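Local structure of Non-structural protein 2 (Infectious bronchitis virus, 7F52) at residues A[384-389]-A[408-413]. The protein is a coronavirus non-structural protein of uncertain role, probably acting within the infected cell and not in the virus particle. Numbering follows the deposited sequence.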
loop_
_atom_site.group_PDB
_atom_site.type_symbol
_atom_site.label_atom_id
_atom_site.label_comp_id
_atom_site.label_asym_id
_atom_site.label_seq_id
_atom_site.Cartn_x
_atom_site.Cartn_y
_atom_site.Cartn_z
ATOM N N ILE A 384 43.065 -10.988 -2.969
ATOM C CA ILE A 384 43.085 -12.441 -2.792
ATOM C C ILE A 384 42.289 -12.815 -1.540
ATOM O O ILE A 384 41.562 -13.819 -1.528
ATOM C CB ILE A 384 44.523 -12.996 -2.679
ATOM C CG1 ILE A 384 45.251 -12.879 -4.011
ATOM C CG2 ILE A 384 44.525 -14.456 -2.208
ATOM C CD1 ILE A 384 46.613 -13.564 -3.976
ATOM N N LEU A 385 42.407 -12.004 -0.492
ATOM C CA LEU A 385 41.630 -12.276 0.711
ATOM C C LEU A 385 40.135 -12.146 0.377
ATOM O O LEU A 385 39.346 -13.058 0.668
ATOM C CB LEU A 385 42.050 -11.348 1.862
ATOM C CG LEU A 385 43.421 -11.664 2.505
ATOM C CD1 LEU A 385 43.828 -10.607 3.509
ATOM C CD2 LEU A 385 43.487 -13.042 3.165
ATOM N N ALA A 386 39.751 -11.052 -0.277
ATOM C CA ALA A 386 38.343 -10.882 -0.693
ATOM C C ALA A 386 37.851 -12.082 -1.531
ATOM O O ALA A 386 36.763 -12.590 -1.310
ATOM C CB ALA A 386 38.163 -9.580 -1.457
ATOM N N ALA A 387 38.684 -12.573 -2.442
ATOM C CA ALA A 387 38.352 -13.766 -3.217
ATOM C C ALA A 387 38.156 -15.010 -2.342
ATOM O O ALA A 387 37.227 -15.796 -2.577
ATOM C CB ALA A 387 39.427 -14.030 -4.259
ATOM N N ILE A 388 39.025 -15.208 -1.345
ATOM C CA ILE A 388 38.934 -16.424 -0.521
ATOM C C ILE A 388 37.636 -16.436 0.295
ATOM O O ILE A 388 36.932 -17.470 0.380
ATOM C CB ILE A 388 40.133 -16.562 0.420
ATOM C CG1 ILE A 388 41.387 -16.888 -0.383
ATOM C CG2 ILE A 388 39.892 -17.665 1.444
ATOM C CD1 ILE A 388 42.581 -17.121 0.494
ATOM N N TYR A 389 37.312 -15.278 0.866
ATOM C CA TYR A 389 36.092 -15.136 1.637
ATOM C C TYR A 389 34.841 -15.344 0.757
ATOM O O TYR A 389 33.830 -15.889 1.209
ATOM C CB TYR A 389 36.024 -13.751 2.290
ATOM C CG TYR A 389 36.898 -13.517 3.509
ATOM C CD1 TYR A 389 36.736 -14.268 4.670
ATOM C CD2 TYR A 389 37.854 -12.494 3.517
ATOM C CE1 TYR A 389 37.536 -14.028 5.801
ATOM C CE2 TYR A 389 38.647 -12.247 4.629
ATOM C CZ TYR A 389 38.485 -13.018 5.770
ATOM O OH TYR A 389 39.267 -12.767 6.878
ATOM N N LYS A 408 36.697 -6.740 -13.678
ATOM C CA LYS A 408 35.541 -6.651 -12.798
ATOM C C LYS A 408 35.770 -7.705 -11.731
ATOM O O LYS A 408 36.212 -8.823 -12.018
ATOM C CB LYS A 408 34.188 -6.863 -13.526
ATOM C CG LYS A 408 33.619 -5.574 -14.155
ATOM C CD LYS A 408 32.709 -5.782 -15.398
ATOM C CE LYS A 408 31.281 -6.251 -15.068
ATOM N NZ LYS A 408 30.424 -5.214 -14.341
ATOM N N PHE A 409 35.475 -7.332 -10.493
ATOM C CA PHE A 409 35.680 -8.212 -9.352
ATOM C C PHE A 409 34.753 -7.804 -8.209
ATOM O O PHE A 409 34.841 -6.680 -7.719
ATOM C CB PHE A 409 37.150 -8.152 -8.919
ATOM C CG PHE A 409 37.469 -8.989 -7.721
ATOM C CD1 PHE A 409 37.478 -10.372 -7.813
ATOM C CD2 PHE A 409 37.782 -8.390 -6.503
ATOM C CE1 PHE A 409 37.779 -11.150 -6.704
ATOM C CE2 PHE A 409 38.084 -9.156 -5.393
ATOM C CZ PHE A 409 38.089 -10.542 -5.493
ATOM N N LEU A 410 33.841 -8.700 -7.826
ATOM C CA LEU A 410 32.960 -8.515 -6.667
ATOM C C LEU A 410 32.306 -7.143 -6.599
ATOM O O LEU A 410 32.200 -6.547 -5.520
ATOM C CB LEU A 410 33.739 -8.754 -5.362
ATOM C CG LEU A 410 34.339 -10.152 -5.192
ATOM C CD1 LEU A 410 35.095 -10.320 -3.840
ATOM C CD2 LEU A 410 33.230 -11.189 -5.365
ATOM N N GLY A 411 31.897 -6.622 -7.743
ATOM C CA GLY A 411 31.064 -5.431 -7.761
ATOM C C GLY A 411 31.856 -4.180 -8.041
ATOM O O GLY A 411 31.349 -3.054 -7.998
ATOM N N HIS A 412 33.122 -4.371 -8.359
ATOM C CA HIS A 412 33.953 -3.223 -8.611
ATOM C C HIS A 412 34.607 -3.366 -9.952
ATOM O O HIS A 412 34.860 -4.485 -10.419
ATOM C CB HIS A 412 34.985 -3.060 -7.490
ATOM C CG HIS A 412 34.373 -2.765 -6.149
ATOM N ND1 HIS A 412 33.795 -3.740 -5.363
ATOM C CD2 HIS A 412 34.234 -1.602 -5.467
ATOM C CE1 HIS A 412 33.335 -3.190 -4.254
ATOM N NE2 HIS A 412 33.587 -1.894 -4.294
ATOM N N LYS A 413 34.850 -2.233 -10.595
ATOM C CA LYS A 413 35.697 -2.232 -11.770
ATOM C C LYS A 413 37.031 -1.587 -11.396
ATOM O O LYS A 413 37.053 -0.460 -10.881
ATOM C CB LYS A 413 35.042 -1.494 -12.937
ATOM C CG LYS A 413 35.671 -1.905 -14.253
ATOM C CD LYS A 413 35.776 -0.741 -15.203
ATOM C CE LYS A 413 35.122 -1.033 -16.531
ATOM N NZ LYS A 413 34.776 0.263 -17.203
#
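Ala387 of helix 377-390 faces Leu410 at the tip of a two-residue beta hairpin, their CA atoms 8.3 Å apart, where a type I' turn from Phe409 to His412 is closed by paired backbone bonds between those two residues. The hairpin reaches the helix with two side chains, and no hydrogen bond crosses. Phe409 has its CG anti to the backbone N (chi1 178°), which carries the ring toward the helix with its far edge nearest: CZ lies 3.9 Å from Ala387 CB, and CE2 lies 4.0 Å from Ala386 CB. Ala387 N sits at that same edge, near the ring plane, so the helix meets the rim of the phenyl group while Leu410 CG lies over the centre of one face, 3.7 Å above the ring plane. Leu410 then extends past the ring, and its CD1 touches Ala386 CB at 4.0 Å and Ala386 O at 3.8 Å. With just methyl groups at Ala386 and Ala387, both apolar side chains lie close to the helix backbone. Behind the tip, His412 ND1 donates a bent bond (3.2 Å, 141°) to Leu410 O from above the carbonyl plane. Phe392 and Phe439 make edge-to-face contacts with Phe409, and Phe439 of helix 432-439 also touches Ala386 and Leu410. Helix 394-403 packs against Ala387, and the contact sets the tip of hairpin 407-415, which joins the mixed sheet through strand 357-371, against helix 377-390.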